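Local structure of PUA domain-containing protein (Pyrococcus horikoshii, 3D79) at residues E34-A37 and R38-N42; D86-L90 and R91-R95; H167-D171 and K172-V176. The protein is of unknown precise function but carries Pre-PUA-like and PUA domains and therefore probably binds RNA. All coordinates share one frame; numbering follows the deposited sequence.

Interaction 1 (E34-A37 and R38-N42); sequences EEIA and RKMLN
E34 and R38 form a salt bridge one helical turn apart, spaced i to i+4, on the short helix 34-40 of the Pre-PUA-like domain. The backbone makes the same step: R38 N donates to E34 O at 2.9 Å. The R38 side chain starts close to this bond. Its CB lies 3.2 Å from E34 O. CG follows, passing E34 OE2 at van der Waals range. CD comes nearer to the same oxygen, at 3.6 Å from E34 OE2. Up to CD the chain is extended, with CG anti to the backbone N (chi1 -170°). At chi3 (54°) it bends, and this turns the guanidinium back toward the start of the helix. R38 NH1 then lies 2.7 Å from E34 OE1 in the salt bridge. The same nitrogen makes a weak hydrogen bond to E34 OE2, at 3.1 Å. One nitrogen therefore serves both oxygens. The carboxylate and guanidinium planes stand 41° apart, so the groups do not meet as a flat pair. E35 CA lies over one guanidinium face. R38 NH2 comes to 4.1 Å from E35 CG, and the E35 carboxylate, beyond salt-bridge range of NH2, may add a modest attraction.

Another side of the helix is apolar. I36 and M40 run side by side and point the same way. They touch through I36 CG2 and M40 CE, 3.7 Å apart. A37 and L41 face helix 18-32, where A37 meets L28 and S29 and L41 meets I24 and I25. L41 is the first residue to leave helical angles. Its N still donates to A37 O at 3.1 Å, nearly in line with the A37 carbonyl bond, while M40 N reaches the same oxygen only weakly.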
loop_
_atom_site.group_PDB
_atom_site.type_symbol
_atom_site.label_atom_id
_atom_site.label_comp_id
_atom_site.label_asym_id
_atom_site.label_seq_id
_atom_site.Cartn_x
_atom_site.Cartn_y
_atom_site.Cartn_z
ATOM N N GLU A 34 -10.703 -8.149 -8.342
ATOM C CA GLU A 34 -12.017 -7.595 -8.033
ATOM C C GLU A 34 -12.503 -7.958 -6.624
ATOM O O GLU A 34 -13.164 -7.149 -5.975
ATOM C CB GLU A 34 -13.029 -8.007 -9.119
ATOM C CG GLU A 34 -14.358 -7.249 -9.095
ATOM C CD GLU A 34 -15.344 -7.831 -8.097
ATOM O OE1 GLU A 34 -15.272 -9.053 -7.832
ATOM O OE2 GLU A 34 -16.190 -7.072 -7.576
ATOM N N GLU A 35 -12.156 -9.151 -6.143
ATOM C CA GLU A 35 -12.602 -9.610 -4.823
ATOM C C GLU A 35 -12.065 -8.751 -3.672
ATOM O O GLU A 35 -12.841 -8.252 -2.851
ATOM C CB GLU A 35 -12.273 -11.092 -4.609
ATOM C CG GLU A 35 -12.731 -11.637 -3.255
ATOM C CD GLU A 35 -12.923 -13.141 -3.251
ATOM O OE1 GLU A 35 -13.742 -13.642 -4.054
ATOM O OE2 GLU A 35 -12.271 -13.822 -2.430
ATOM N N ILE A 36 -10.744 -8.584 -3.616
ATOM C CA ILE A 36 -10.115 -7.758 -2.583
ATOM C C ILE A 36 -10.553 -6.298 -2.714
ATOM O O ILE A 36 -10.915 -5.659 -1.718
ATOM C CB ILE A 36 -8.570 -7.886 -2.612
ATOM C CG1 ILE A 36 -8.148 -9.255 -2.071
ATOM C CG2 ILE A 36 -7.920 -6.767 -1.805
ATOM C CD1 ILE A 36 -6.687 -9.627 -2.330
ATOM N N ALA A 37 -10.538 -5.792 -3.945
ATOM C CA ALA A 37 -10.955 -4.425 -4.248
ATOM C C ALA A 37 -12.369 -4.114 -3.759
ATOM O O ALA A 37 -12.612 -3.046 -3.195
ATOM C CB ALA A 37 -10.851 -4.167 -5.740
ATOM N N ARG A 38 -13.286 -5.060 -3.970
ATOM C CA ARG A 38 -14.699 -4.877 -3.627
ATOM C C ARG A 38 -14.908 -4.592 -2.144
ATOM O O ARG A 38 -15.760 -3.781 -1.781
ATOM C CB ARG A 38 -15.533 -6.085 -4.070
ATOM C CG ARG A 38 -17.043 -5.863 -3.973
ATOM C CD ARG A 38 -17.857 -7.074 -4.435
ATOM N NE ARG A 38 -17.476 -8.307 -3.743
ATOM C CZ ARG A 38 -16.955 -9.380 -4.338
ATOM N NH1 ARG A 38 -16.759 -9.395 -5.648
ATOM N NH2 ARG A 38 -16.637 -10.451 -3.619
ATOM N N LYS A 39 -14.127 -5.244 -1.287
ATOM C CA LYS A 39 -14.245 -4.999 0.147
ATOM C C LYS A 39 -13.665 -3.643 0.552
ATOM O O LYS A 39 -14.078 -3.072 1.558
ATOM C CB LYS A 39 -13.632 -6.137 0.965
ATOM C CG LYS A 39 -14.547 -7.364 1.059
ATOM C CD LYS A 39 -14.199 -8.289 2.237
ATOM C CE LYS A 39 -14.258 -7.578 3.597
ATOM N NZ LYS A 39 -15.490 -6.758 3.819
ATOM N N MET A 40 -12.731 -3.122 -0.243
ATOM C CA MET A 40 -12.128 -1.819 0.049
ATOM C C MET A 40 -13.018 -0.651 -0.355
ATOM O O MET A 40 -13.014 0.386 0.303
ATOM C CB MET A 40 -10.788 -1.666 -0.659
ATOM C CG MET A 40 -9.687 -2.561 -0.136
ATOM S SD MET A 40 -8.278 -2.406 -1.239
ATOM C CE MET A 40 -7.061 -3.411 -0.385
ATOM N N LEU A 41 -13.753 -0.815 -1.451
ATOM C CA LEU A 41 -14.574 0.264 -2.006
ATOM C C LEU A 41 -15.616 -0.268 -2.985
ATOM O O LEU A 41 -15.305 -1.065 -3.873
ATOM C CB LEU A 41 -13.682 1.291 -2.722
ATOM C CG LEU A 41 -14.336 2.460 -3.471
ATOM C CD1 LEU A 41 -15.099 3.367 -2.530
ATOM C CD2 LEU A 41 -13.302 3.264 -4.250
ATOM N N ASN A 42 -16.853 0.190 -2.835
ATOM C CA ASN A 42 -17.869 -0.087 -3.844
ATOM C C ASN A 42 -18.458 1.204 -4.379
ATOM O O ASN A 42 -18.331 2.261 -3.748
ATOM C CB ASN A 42 -18.949 -1.037 -3.314
ATOM C CG ASN A 42 -19.809 -0.413 -2.256
ATOM O OD1 ASN A 42 -20.704 0.387 -2.555
ATOM N ND2 ASN A 42 -19.569 -0.789 -1.001
#

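Interaction 2 (D86-L90 and R91-R95)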
loop_
_atom_site.group_PDB
_atom_site.type_symbol
_atom_site.label_atom_id
_atom_site.label_comp_id
_atom_site.label_asym_id
_atom_site.label_seq_id
_atom_site.Cartn_x
_atom_site.Cartn_y
_atom_site.Cartn_z
ATOM N N ASP A 86 -5.730 -7.963 10.173
ATOM C CA ASP A 86 -6.483 -8.655 11.226
ATOM C C ASP A 86 -7.617 -9.517 10.662
ATOM O O ASP A 86 -8.285 -10.245 11.411
ATOM C CB ASP A 86 -7.047 -7.657 12.239
ATOM C CG ASP A 86 -6.019 -7.220 13.263
ATOM O OD1 ASP A 86 -5.069 -7.980 13.532
ATOM O OD2 ASP A 86 -6.163 -6.109 13.806
ATOM N N GLU A 87 -7.844 -9.419 9.355
ATOM C CA GLU A 87 -8.903 -10.187 8.687
ATOM C C GLU A 87 -8.325 -11.275 7.790
ATOM O O GLU A 87 -8.868 -12.382 7.711
ATOM C CB GLU A 87 -9.783 -9.256 7.847
ATOM C CG GLU A 87 -10.379 -8.096 8.645
ATOM C CD GLU A 87 -11.252 -7.172 7.818
ATOM O OE1 GLU A 87 -11.523 -7.476 6.639
ATOM O OE2 GLU A 87 -11.674 -6.128 8.357
ATOM N N GLU A 88 -7.240 -10.928 7.095
ATOM C CA GLU A 88 -6.618 -11.763 6.078
ATOM C C GLU A 88 -5.122 -11.862 6.327
ATOM O O GLU A 88 -4.529 -10.966 6.936
ATOM C CB GLU A 88 -6.791 -11.136 4.688
ATOM C CG GLU A 88 -8.184 -10.662 4.349
ATOM C CD GLU A 88 -9.176 -11.801 4.216
ATOM O OE1 GLU A 88 -8.809 -12.873 3.676
ATOM O OE2 GLU A 88 -10.334 -11.613 4.640
ATOM N N ASP A 89 -4.511 -12.934 5.835
ATOM C CA ASP A 89 -3.055 -13.033 5.856
ATOM C C ASP A 89 -2.479 -12.322 4.632
ATOM O O ASP A 89 -2.494 -12.857 3.518
ATOM C CB ASP A 89 -2.599 -14.495 5.912
ATOM C CG ASP A 89 -1.115 -14.636 6.176
ATOM O OD1 ASP A 89 -0.390 -13.604 6.186
ATOM O OD2 ASP A 89 -0.669 -15.782 6.375
ATOM N N LEU A 90 -1.961 -11.112 4.853
ATOM C CA LEU A 90 -1.405 -10.296 3.770
ATOM C C LEU A 90 -0.124 -10.883 3.176
ATOM O O LEU A 90 0.311 -10.466 2.099
ATOM C CB LEU A 90 -1.145 -8.857 4.244
ATOM C CG LEU A 90 -2.283 -8.032 4.851
ATOM C CD1 LEU A 90 -1.782 -6.614 5.078
ATOM C CD2 LEU A 90 -3.536 -8.027 3.986
ATOM N N ARG A 91 0.461 -11.864 3.860
ATOM C CA ARG A 91 1.654 -12.542 3.348
ATOM C C ARG A 91 1.365 -13.346 2.076
ATOM O O ARG A 91 2.290 -13.857 1.441
ATOM C CB ARG A 91 2.291 -13.441 4.412
ATOM C CG ARG A 91 2.802 -12.706 5.659
ATOM C CD ARG A 91 3.116 -13.669 6.795
ATOM N NE ARG A 91 2.279 -14.856 6.707
ATOM C CZ ARG A 91 2.678 -16.035 6.234
ATOM N NH1 ARG A 91 3.929 -16.215 5.832
ATOM N NH2 ARG A 91 1.818 -17.038 6.165
ATOM N N LYS A 92 0.089 -13.454 1.704
ATOM C CA LYS A 92 -0.289 -14.156 0.480
ATOM C C LYS A 92 -1.036 -13.286 -0.538
ATOM O O LYS A 92 -1.586 -13.796 -1.515
ATOM C CB LYS A 92 -1.080 -15.430 0.824
ATOM C CG LYS A 92 -0.266 -16.463 1.595
ATOM C CD LYS A 92 0.822 -17.078 0.713
ATOM C CE LYS A 92 1.792 -17.925 1.514
ATOM N NZ LYS A 92 2.627 -18.755 0.595
ATOM N N TRP A 93 -1.019 -11.972 -0.321
ATOM C CA TRP A 93 -1.765 -11.016 -1.152
ATOM C C TRP A 93 -1.025 -10.562 -2.409
ATOM O O TRP A 93 0.213 -10.616 -2.465
ATOM C CB TRP A 93 -2.132 -9.784 -0.321
ATOM C CG TRP A 93 -3.512 -9.811 0.271
ATOM C CD1 TRP A 93 -4.212 -10.911 0.694
ATOM C CD2 TRP A 93 -4.339 -8.678 0.549
ATOM N NE1 TRP A 93 -5.435 -10.529 1.196
ATOM C CE2 TRP A 93 -5.535 -9.164 1.125
ATOM C CE3 TRP A 93 -4.186 -7.294 0.367
ATOM C CZ2 TRP A 93 -6.580 -8.316 1.514
ATOM C CZ3 TRP A 93 -5.227 -6.450 0.755
ATOM C CH2 TRP A 93 -6.406 -6.968 1.323
ATOM N N PRO A 94 -1.779 -10.090 -3.422
ATOM C CA PRO A 94 -1.141 -9.458 -4.567
ATOM C C PRO A 94 -0.431 -8.181 -4.135
ATOM O O PRO A 94 -0.836 -7.546 -3.147
ATOM C CB PRO A 94 -2.311 -9.101 -5.498
ATOM C CG PRO A 94 -3.493 -9.816 -4.977
ATOM C CD PRO A 94 -3.252 -10.101 -3.536
ATOM N N ARG A 95 0.622 -7.836 -4.871
ATOM C CA ARG A 95 1.437 -6.631 -4.652
ATOM C C ARG A 95 2.217 -6.625 -3.335
ATOM O O ARG A 95 2.698 -5.581 -2.903
ATOM C CB ARG A 95 0.605 -5.346 -4.783
ATOM C CG ARG A 95 -0.063 -5.152 -6.139
ATOM C CD ARG A 95 0.961 -5.112 -7.274
ATOM N NE ARG A 95 0.351 -4.852 -8.579
ATOM C CZ ARG A 95 0.132 -3.643 -9.093
ATOM N NH1 ARG A 95 0.453 -2.543 -8.417
ATOM N NH2 ARG A 95 -0.429 -3.539 -10.292
HETATM O O HOH W 1 -7.157 -12.876 1.550
#
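An Asx turn at D89 leads into a short 3-10 turn at L90 and R91: D89 OD1 accepts from R91 N at 3.0 Å, from above the carboxylate plane. D89 holds CG anti to its own N (chi1 -170°), which brings the carboxylate to R91. The R91 side chain returns to the same carboxylate and grips it side-on. NE donates to D89 OD1 at 3.0 Å, and R91 NH2 to D89 OD2 at 2.8 Å. The carboxylate and guanidinium planes are 34° apart. A leucine in place of R91 would probably leave the D89 carboxylate without its positive mate and freer to turn. Two backbone bonds tighten the turn, K92 N to D89 O and W93 N to L90 O. Under it, L90 CD2 sits over the centre of the W93 six-membered ring, 3.6 Å from its centroid, in a CH-pi contact. At the ring edge a water bridges W93 NE1 (2.9 Å) and E88 OE1 (2.7 Å). The turn belongs to the loop between helix 78-84 and strand 96-99. L90 packs on F132 and V134 of strand 130-135. W93 touches F132 of the same strand, and the loop lies against helix 34-40.

Interaction 3 (H167-D171 and K172-V176)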
loop_
_atom_site.group_PDB
_atom_site.type_symbol
_atom_site.label_atom_id
_atom_site.label_comp_id
_atom_site.label_asym_id
_atom_site.label_seq_id
_atom_site.Cartn_x
_atom_site.Cartn_y
_atom_site.Cartn_z
ATOM N N HIS A 167 5.432 5.877 2.016
ATOM C CA HIS A 167 4.648 6.025 3.232
ATOM C C HIS A 167 4.911 4.797 4.091
ATOM O O HIS A 167 4.861 3.669 3.599
ATOM C CB HIS A 167 3.151 6.203 2.895
ATOM C CG HIS A 167 2.226 6.011 4.060
ATOM N ND1 HIS A 167 1.037 5.318 3.957
ATOM C CD2 HIS A 167 2.311 6.419 5.348
ATOM C CE1 HIS A 167 0.436 5.301 5.135
ATOM N NE2 HIS A 167 1.191 5.957 5.996
ATOM N N HIS A 168 5.224 5.015 5.363
ATOM C CA HIS A 168 5.474 3.908 6.280
ATOM C C HIS A 168 4.801 4.131 7.624
ATOM O O HIS A 168 4.492 5.269 7.993
ATOM C CB HIS A 168 6.980 3.654 6.451
ATOM C CG HIS A 168 7.727 4.787 7.091
ATOM N ND1 HIS A 168 7.843 4.928 8.459
ATOM C CD2 HIS A 168 8.422 5.815 6.548
ATOM C CE1 HIS A 168 8.565 6.002 8.729
ATOM N NE2 HIS A 168 8.922 6.562 7.588
ATOM N N ALA A 169 4.557 3.037 8.347
ATOM C CA ALA A 169 4.022 3.131 9.701
ATOM C C ALA A 169 4.980 3.986 10.537
ATOM O O ALA A 169 6.200 3.908 10.361
ATOM C CB ALA A 169 3.847 1.743 10.312
ATOM N N ARG A 170 4.415 4.807 11.421
ATOM C CA ARG A 170 5.171 5.767 12.253
ATOM C C ARG A 170 5.515 7.103 11.574
ATOM O O ARG A 170 6.061 7.994 12.232
ATOM C CB ARG A 170 6.452 5.153 12.837
ATOM C CG ARG A 170 6.257 3.913 13.687
ATOM C CD ARG A 170 7.584 3.523 14.300
ATOM N NE ARG A 170 7.533 2.232 14.976
ATOM C CZ ARG A 170 8.589 1.631 15.515
ATOM N NH1 ARG A 170 9.788 2.199 15.459
ATOM N NH2 ARG A 170 8.446 0.453 16.109
ATOM N N ASP A 171 5.220 7.253 10.282
ATOM C CA ASP A 171 5.451 8.543 9.619
ATOM C C ASP A 171 4.315 9.537 9.908
ATOM O O ASP A 171 3.399 9.233 10.678
ATOM C CB ASP A 171 5.761 8.387 8.111
ATOM C CG ASP A 171 4.530 8.080 7.261
ATOM O OD1 ASP A 171 3.392 8.094 7.770
ATOM O OD2 ASP A 171 4.711 7.832 6.051
ATOM N N LYS A 172 4.382 10.722 9.311
ATOM C CA LYS A 172 3.406 11.763 9.606
ATOM C C LYS A 172 2.010 11.462 9.056
ATOM O O LYS A 172 1.007 11.829 9.669
ATOM C CB LYS A 172 3.913 13.129 9.137
ATOM C CG LYS A 172 4.942 13.748 10.080
ATOM C CD LYS A 172 4.320 14.086 11.438
ATOM C CE LYS A 172 5.373 14.467 12.469
ATOM N NZ LYS A 172 4.803 14.556 13.847
ATOM N N ILE A 173 1.950 10.781 7.912
ATOM C CA ILE A 173 0.669 10.314 7.363
ATOM C C ILE A 173 0.014 9.308 8.322
ATOM O O ILE A 173 -1.189 9.389 8.604
ATOM C CB ILE A 173 0.841 9.702 5.955
ATOM C CG1 ILE A 173 1.311 10.776 4.963
ATOM C CG2 ILE A 173 -0.467 9.067 5.476
ATOM C CD1 ILE A 173 1.784 10.259 3.600
ATOM N N TRP A 174 0.819 8.380 8.833
ATOM C CA TRP A 174 0.375 7.415 9.839
ATOM C C TRP A 174 -0.200 8.122 11.065
ATOM O O TRP A 174 -1.272 7.762 11.542
ATOM C CB TRP A 174 1.537 6.499 10.238
ATOM C CG TRP A 174 1.231 5.541 11.358
ATOM C CD1 TRP A 174 1.500 5.722 12.689
ATOM C CD2 TRP A 174 0.620 4.248 11.246
ATOM N NE1 TRP A 174 1.089 4.629 13.410
ATOM C CE2 TRP A 174 0.550 3.706 12.550
ATOM C CE3 TRP A 174 0.125 3.493 10.172
ATOM C CZ2 TRP A 174 -0.001 2.446 12.812
ATOM C CZ3 TRP A 174 -0.425 2.238 10.437
ATOM C CH2 TRP A 174 -0.480 1.730 11.744
ATOM N N GLU A 175 0.503 9.142 11.553
ATOM C CA GLU A 175 0.062 9.866 12.751
ATOM C C GLU A 175 -1.364 10.389 12.619
ATOM O O GLU A 175 -2.157 10.293 13.563
ATOM C CB GLU A 175 1.022 11.014 13.085
ATOM C CG GLU A 175 2.373 10.547 13.613
ATOM C CD GLU A 175 3.217 11.670 14.194
ATOM O OE1 GLU A 175 2.700 12.795 14.374
ATOM O OE2 GLU A 175 4.407 11.419 14.477
ATOM N N VAL A 176 -1.695 10.918 11.441
ATOM C CA VAL A 176 -3.000 11.551 11.219
ATOM C C VAL A 176 -4.085 10.621 10.659
ATOM O O VAL A 176 -5.242 11.025 10.553
ATOM C CB VAL A 176 -2.895 12.835 10.337
ATOM C CG1 VAL A 176 -1.925 13.840 10.959
ATOM C CG2 VAL A 176 -2.498 12.504 8.900
HETATM O O HOH W 2 5.264 8.270 14.741
#
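H167 and I173 meet where the short strand 167-168 turns into the C-terminal helix 172-177. H167 puts its CG anti to the backbone N (chi1 165°). Its ring then lies beneath I173 CG2, which sits over one face, toward the rim, 3.8 Å from the ring centroid. The H167 backbone pairs with I144 of strand 141-147. H168 begins a type II beta turn that ends at D171. The CB of H168 points away from the helix, and H168 ND1 donates to A169 O at 2.7 Å. A169 lies over a face of W174. Its CB is 4.2 Å from the centroid of the W174 six-membered ring, a CH-pi contact. The backbone of R170 continues over the indole, with R170 N 3.3 Å from W174 CG. The carbonyl of R170 takes a bond from a water, at 2.6 Å from R170 O. The same water also donates to E175 OE2.

D171 is the N-cap of the helix. Its OD1 accepts from W174 N at 2.8 Å, in a nearly straight bond (172°). The D171 side chain places CG between its own N and carbonyl carbon (chi1 76°), which swings the carboxylate over the first turn. D171 O accepts from E175 N at 3.0 Å, starting the helical bonding. On the outside of this turn K172 NZ makes a salt bridge to E175 OE1, 2.8 Å long. Away from the turn, W174 packs on V78 and I79 of helix 78-84, and I173 packs on F52.

The chemistry suits a helix start. The D171 carboxylate satisfies an amide of the first turn that has no helical carbonyl before it. Its negative charge would probably also be stabilised by the positive end of the helix dipole.

Overall arrangement
Interactions 1 and 2 touch each other, and interaction 3 stands apart. I36 CG2 comes 3.5 Å from W93 CH2, so helix 34-40 of the Pre-PUA-like domain rests on the loop that leads to strand 96-99. The centre of interaction 3 is about 24 Å from that of interaction 1 and about 20 Å from that of interaction 2. It joins strand 167-168 to the last helix, which packs against helix 78-84. All three are partly buried. Interactions 1 and 2 each set an arginine-carboxylate pair near the surface and apolar groups on the more buried side. In interaction 3 the carboxylate instead caps a helix, and its outer ion pair uses a lysine.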